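Local structure of response regulator aspartate phosphatase H (Bacillus subtilis, 3Q15) at residues M240-F245 and S268-K273; E286-I291 and E301-L306. The protein dephosphorylates the sporulation phosphotransferase Spo0F and also acts on the competence regulator ComA, helping to keep competence and sporulation apart in time. One frame throughout, in Å; residues are numbered along the deposited sequence.

Interaction 1 of 2, residues M240-F245 and S268-K273; sequences MAVEHF and SWTLCK
Thr270 OG1 hydrogen-bonds to Gly266 O, one turn back in its own helix, and lies against the ring of Phe245 from helix 238-255, 3.1 Å from CE2. With OG1 set beside the backbone N (chi1 -59°), the hydroxyl can reach back to that carbonyl, while CG2 is turned to the other helix. The ring meets the hydroxyl obliquely, and Phe245 CE2 also comes within 4.0 Å of Thr270 CB. Threonine suits this place because its polar branch is satisfied within its own helix and its methyl is left for packing. That methyl, Thr270 CG2, sits 4.1 Å from Ala241 CB, and the small alanine lets the two backbones come close. Val242 CG2 touches the same methyl and meets Leu271 CD2 at 3.8 Å, the two side chains crossing at about a right angle. With an alanine in place of Phe245, the ring would be gone and a gap beside Thr270 and Leu267 would probably open. On a different face of helix 238-255, the one packed against helix 218-235, Met240 O accepts from His244 N and, at 2.8 Å, from His244 ND1, the two donors arriving from opposite faces of the carbonyl plane. This second bond, 166° at the hydrogen, holds the imidazole where it meets Tyr232. The contact joins residues 240-245 of the predicted fourth TPR to 268-273 of the predicted fifth, linking successive repeats. No hydrogen bond joins the two segments, so this buried, nearly antiparallel pair (153°) coheres through apolar fit, Thr270 and His244 each finding a carbonyl in their own helix.

Interaction 2 of 2, residues E286-I291 and E301-L306; sequences EGLDHI and ELFLFL
Phe303 is at the centre of the contact, laying one face of its ring on the backbone of helix 277-290 at Gly287 and Leu288. The ring reaches this far because Gly287 has no side chain: Phe303 CZ stands 3.8 Å from Gly287 CA, where a modelled CB would clash, and Leu288 N and Gly287 C lie over the face. Phe303 CG points anti to its own carbonyl carbon (chi1 -87°), which carries the ring across to the neighbouring helix.

Apolar side chains close round this centre. Leu288 CD2 comes to 3.5 Å from Phe303 CB, the two side chains sliding past each other in opposite directions, and its other methyl, CD1, makes a looser contact with Leu304 CD2. Ile291 CD1 approaches Phe303 CD2 obliquely at 4.0 Å. Branched residues suit these places, since their methyls fill in beside a flat ring.

No hydrogen bond crosses between the segments. His290 ND1 donates to Glu286 O at 2.8 Å from above the carbonyl plane, and Asp289 N reaches the same oxygen from the opposite face. The Glu286 carboxylate reaches outside both segments to a salt bridge with Arg253.

The two helical segments run nearly antiparallel (156°), their axes 10.1 Å apart at closest approach, as is typical of neighbouring helices in the alpha-solenoid of TPR proteins; residues 286-291 fall within the predicted fifth repeat.

How the interactions relate
Interactions 1 and 2 lie in series along the chain, their centres 15 Å apart, and helix 260-273 brings them together. One side of that helix packs on helix 238-255 in interaction 1, while Trp269 and Ser268 of the same segment meet the helix that carries 301-306. Trp269 CD1 is 3.7 Å from Leu306 CD2, and Ser268 CB is 3.8 Å from Leu306 CD1. Helix 277-290, which follows 260-273 directly, supplies the other half of interaction 2. Both are near-antiparallel pairs of helical segments, so the two contacts follow one another along the stack of helices in the TPR domain; neither segment pair touches another chain of the assembly.

Interaction 1 of 2, residues M240-F245 and S268-K273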
loop_
_atom_site.group_PDB
_atom_site.type_symbol
_atom_site.label_atom_id
_atom_site.label_comp_id
_atom_site.label_asym_id
_atom_site.label_seq_id
_atom_site.Cartn_x
_atom_site.Cartn_y
_atom_site.Cartn_z
ATOM N N MET A 240 31.345 11.263 -13.051
ATOM C CA MET A 240 30.082 11.827 -13.514
ATOM C C MET A 240 29.382 12.593 -12.395
ATOM O O MET A 240 28.783 13.641 -12.623
ATOM C CB MET A 240 29.168 10.724 -14.051
ATOM C CG MET A 240 29.607 10.166 -15.392
ATOM S SD MET A 240 29.460 11.391 -16.705
ATOM C CE MET A 240 27.684 11.453 -16.907
ATOM N N ALA A 241 29.461 12.058 -11.183
ATOM C CA ALA A 241 28.888 12.720 -10.021
ATOM C C ALA A 241 29.484 14.112 -9.853
ATOM O O ALA A 241 28.762 15.106 -9.783
ATOM C CB ALA A 241 29.121 11.893 -8.774
ATOM N N VAL A 242 30.809 14.179 -9.793
ATOM C CA VAL A 242 31.483 15.453 -9.578
ATOM C C VAL A 242 31.171 16.420 -10.708
ATOM O O VAL A 242 30.977 17.614 -10.483
ATOM C CB VAL A 242 33.006 15.279 -9.458
ATOM C CG1 VAL A 242 33.711 16.614 -9.653
ATOM C CG2 VAL A 242 33.360 14.665 -8.113
ATOM N N GLU A 243 31.115 15.889 -11.924
ATOM C CA GLU A 243 30.806 16.692 -13.098
ATOM C C GLU A 243 29.445 17.365 -12.966
ATOM O O GLU A 243 29.299 18.563 -13.219
ATOM C CB GLU A 243 30.840 15.819 -14.349
ATOM C CG GLU A 243 30.356 16.513 -15.600
ATOM C CD GLU A 243 30.484 15.636 -16.824
ATOM O OE1 GLU A 243 31.370 14.753 -16.826
ATOM O OE2 GLU A 243 29.698 15.823 -17.778
ATOM N N HIS A 244 28.445 16.592 -12.562
ATOM C CA HIS A 244 27.105 17.136 -12.424
ATOM C C HIS A 244 26.965 18.021 -11.192
ATOM O O HIS A 244 26.266 19.030 -11.235
ATOM C CB HIS A 244 26.055 16.024 -12.455
ATOM C CG HIS A 244 25.885 15.404 -13.807
ATOM N ND1 HIS A 244 26.744 14.446 -14.300
ATOM C CD2 HIS A 244 24.967 15.622 -14.780
ATOM C CE1 HIS A 244 26.356 14.090 -15.512
ATOM N NE2 HIS A 244 25.281 14.793 -15.826
ATOM N N PHE A 245 27.636 17.657 -10.101
ATOM C CA PHE A 245 27.638 18.511 -8.918
ATOM C C PHE A 245 28.081 19.919 -9.303
ATOM O O PHE A 245 27.447 20.906 -8.929
ATOM C CB PHE A 245 28.543 17.951 -7.813
ATOM C CG PHE A 245 27.884 16.904 -6.955
ATOM C CD1 PHE A 245 26.700 17.178 -6.284
ATOM C CD2 PHE A 245 28.456 15.652 -6.806
ATOM C CE1 PHE A 245 26.091 16.216 -5.491
ATOM C CE2 PHE A 245 27.857 14.685 -6.016
ATOM C CZ PHE A 245 26.672 14.967 -5.356
ATOM N N SER A 268 31.306 17.762 -1.737
ATOM C CA SER A 268 32.332 17.512 -0.724
ATOM C C SER A 268 32.404 16.040 -0.323
ATOM O O SER A 268 33.477 15.438 -0.326
ATOM C CB SER A 268 32.092 18.382 0.512
ATOM O OG SER A 268 32.228 19.759 0.198
ATOM N N TRP A 269 31.258 15.465 0.022
ATOM C CA TRP A 269 31.199 14.067 0.421
ATOM C C TRP A 269 31.775 13.182 -0.678
ATOM O O TRP A 269 32.586 12.297 -0.415
ATOM C CB TRP A 269 29.755 13.660 0.711
ATOM C CG TRP A 269 29.620 12.316 1.356
ATOM C CD1 TRP A 269 30.515 11.715 2.195
ATOM C CD2 TRP A 269 28.527 11.400 1.214
ATOM N NE1 TRP A 269 30.042 10.485 2.588
ATOM C CE2 TRP A 269 28.826 10.267 1.998
ATOM C CE3 TRP A 269 27.324 11.429 0.502
ATOM C CZ2 TRP A 269 27.966 9.173 2.088
ATOM C CZ3 TRP A 269 26.469 10.341 0.592
ATOM C CH2 TRP A 269 26.796 9.229 1.380
ATOM N N THR A 270 31.354 13.431 -1.914
ATOM C CA THR A 270 31.817 12.648 -3.055
ATOM C C THR A 270 33.324 12.757 -3.231
ATOM O O THR A 270 33.997 11.772 -3.524
ATOM C CB THR A 270 31.129 13.087 -4.360
ATOM O OG1 THR A 270 29.712 12.932 -4.223
ATOM C CG2 THR A 270 31.608 12.242 -5.525
ATOM N N LEU A 271 33.850 13.964 -3.054
ATOM C CA LEU A 271 35.277 14.192 -3.182
ATOM C C LEU A 271 36.051 13.479 -2.075
ATOM O O LEU A 271 37.137 12.953 -2.309
ATOM C CB LEU A 271 35.584 15.689 -3.182
ATOM C CG LEU A 271 35.209 16.416 -4.474
ATOM C CD1 LEU A 271 35.453 17.916 -4.362
ATOM C CD2 LEU A 271 35.979 15.830 -5.649
ATOM N N CYS A 272 35.480 13.458 -0.873
ATOM C CA CYS A 272 36.107 12.786 0.261
ATOM C C CYS A 272 36.175 11.275 0.054
ATOM O O CYS A 272 37.185 10.642 0.351
ATOM C CB CYS A 272 35.362 13.102 1.563
ATOM S SG CYS A 272 35.582 14.794 2.161
ATOM N N LYS A 273 35.089 10.703 -0.453
ATOM C CA LYS A 273 35.044 9.276 -0.736
ATOM C C LYS A 273 35.986 8.926 -1.880
ATOM O O LYS A 273 36.462 7.796 -1.980
ATOM C CB LYS A 273 33.614 8.840 -1.066
ATOM C CG LYS A 273 32.702 8.765 0.148
ATOM C CD LYS A 273 31.284 8.369 -0.229
ATOM C CE LYS A 273 30.622 9.437 -1.079
ATOM N NZ LYS A 273 29.166 9.184 -1.247
#

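Interaction 2 of 2, residues E286-I291 and E301-L306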
loop_
_atom_site.group_PDB
_atom_site.type_symbol
_atom_site.label_atom_id
_atom_site.label_comp_id
_atom_site.label_asym_id
_atom_site.label_seq_id
_atom_site.Cartn_x
_atom_site.Cartn_y
_atom_site.Cartn_z
ATOM N N GLU A 286 33.320 26.476 2.147
ATOM C CA GLU A 286 32.477 27.350 1.341
ATOM C C GLU A 286 31.010 27.181 1.717
ATOM O O GLU A 286 30.273 28.159 1.819
ATOM C CB GLU A 286 32.679 27.073 -0.152
ATOM C CG GLU A 286 31.831 27.948 -1.065
ATOM C CD GLU A 286 32.086 27.687 -2.544
ATOM O OE1 GLU A 286 31.161 27.918 -3.350
ATOM O OE2 GLU A 286 33.204 27.259 -2.903
ATOM N N GLY A 287 30.594 25.935 1.925
ATOM C CA GLY A 287 29.219 25.641 2.289
ATOM C C GLY A 287 28.857 26.143 3.676
ATOM O O GLY A 287 27.730 26.577 3.913
ATOM N N LEU A 288 29.813 26.081 4.598
ATOM C CA LEU A 288 29.595 26.561 5.959
ATOM C C LEU A 288 29.394 28.076 6.008
ATOM O O LEU A 288 28.770 28.596 6.930
ATOM C CB LEU A 288 30.758 26.154 6.873
ATOM C CG LEU A 288 30.850 24.674 7.249
ATOM C CD1 LEU A 288 32.142 24.379 7.999
ATOM C CD2 LEU A 288 29.644 24.265 8.078
ATOM N N ASP A 289 29.920 28.779 5.011
ATOM C CA ASP A 289 29.819 30.235 4.965
ATOM C C ASP A 289 28.496 30.707 4.369
ATOM O O ASP A 289 28.089 31.850 4.572
ATOM C CB ASP A 289 30.990 30.829 4.178
ATOM C CG ASP A 289 32.302 30.754 4.940
ATOM O OD1 ASP A 289 33.315 31.295 4.445
ATOM O OD2 ASP A 289 32.318 30.163 6.041
ATOM N N HIS A 290 27.831 29.825 3.629
ATOM C CA HIS A 290 26.557 30.154 2.999
ATOM C C HIS A 290 25.368 29.881 3.922
ATOM O O HIS A 290 24.278 30.423 3.729
ATOM C CB HIS A 290 26.390 29.372 1.692
ATOM C CG HIS A 290 27.171 29.938 0.546
ATOM N ND1 HIS A 290 28.428 29.488 0.203
ATOM C CD2 HIS A 290 26.872 30.924 -0.333
ATOM C CE1 HIS A 290 28.868 30.169 -0.839
ATOM N NE2 HIS A 290 27.944 31.046 -1.185
ATOM N N ILE A 291 25.580 29.034 4.923
ATOM C CA ILE A 291 24.504 28.656 5.836
ATOM C C ILE A 291 24.061 29.828 6.708
ATOM O O ILE A 291 24.887 30.558 7.260
ATOM C CB ILE A 291 24.904 27.451 6.712
ATOM C CG1 ILE A 291 25.104 26.214 5.833
ATOM C CG2 ILE A 291 23.847 27.178 7.781
ATOM C CD1 ILE A 291 25.543 24.978 6.590
ATOM N N GLU A 301 25.751 20.408 10.446
ATOM C CA GLU A 301 26.261 19.267 11.202
ATOM C C GLU A 301 26.869 18.206 10.289
ATOM O O GLU A 301 27.822 17.522 10.663
ATOM C CB GLU A 301 25.159 18.654 12.069
ATOM C CG GLU A 301 24.915 19.382 13.387
ATOM C CD GLU A 301 24.160 20.688 13.218
ATOM O OE1 GLU A 301 24.130 21.484 14.182
ATOM O OE2 GLU A 301 23.588 20.917 12.131
ATOM N N LEU A 302 26.309 18.070 9.093
ATOM C CA LEU A 302 26.865 17.168 8.090
ATOM C C LEU A 302 28.221 17.677 7.593
ATOM O O LEU A 302 29.150 16.898 7.385
ATOM C CB LEU A 302 25.900 16.990 6.912
ATOM C CG LEU A 302 24.659 16.107 7.076
ATOM C CD1 LEU A 302 25.014 14.787 7.742
ATOM C CD2 LEU A 302 23.585 16.827 7.863
ATOM N N PHE A 303 28.331 18.988 7.402
ATOM C CA PHE A 303 29.601 19.573 6.996
ATOM C C PHE A 303 30.646 19.335 8.068
ATOM O O PHE A 303 31.766 18.922 7.771
ATOM C CB PHE A 303 29.468 21.070 6.727
ATOM C CG PHE A 303 29.039 21.400 5.326
ATOM C CD1 PHE A 303 29.840 21.065 4.243
ATOM C CD2 PHE A 303 27.846 22.059 5.089
ATOM C CE1 PHE A 303 29.452 21.374 2.947
ATOM C CE2 PHE A 303 27.450 22.372 3.795
ATOM C CZ PHE A 303 28.255 22.028 2.722
ATOM N N LEU A 304 30.277 19.595 9.317
ATOM C CA LEU A 304 31.207 19.428 10.426
ATOM C C LEU A 304 31.653 17.974 10.564
ATOM O O LEU A 304 32.794 17.701 10.941
ATOM C CB LEU A 304 30.588 19.933 11.730
ATOM C CG LEU A 304 30.386 21.449 11.798
ATOM C CD1 LEU A 304 29.625 21.842 13.056
ATOM C CD2 LEU A 304 31.730 22.169 11.724
ATOM N N PHE A 305 30.757 17.042 10.254
ATOM C CA PHE A 305 31.107 15.629 10.325
ATOM C C PHE A 305 32.129 15.245 9.256
ATOM O O PHE A 305 33.034 14.446 9.506
ATOM C CB PHE A 305 29.875 14.734 10.212
ATOM C CG PHE A 305 30.197 13.272 10.314
ATOM C CD1 PHE A 305 30.304 12.660 11.553
ATOM C CD2 PHE A 305 30.421 12.516 9.175
ATOM C CE1 PHE A 305 30.616 11.316 11.658
ATOM C CE2 PHE A 305 30.732 11.170 9.273
ATOM C CZ PHE A 305 30.830 10.572 10.517
ATOM N N LEU A 306 31.968 15.808 8.064
ATOM C CA LEU A 306 32.909 15.572 6.979
ATOM C C LEU A 306 34.307 16.009 7.377
ATOM O O LEU A 306 35.276 15.275 7.180
ATOM C CB LEU A 306 32.483 16.317 5.713
ATOM C CG LEU A 306 31.337 15.712 4.916
ATOM C CD1 LEU A 306 31.178 16.449 3.597
ATOM C CD2 LEU A 306 31.600 14.237 4.679
#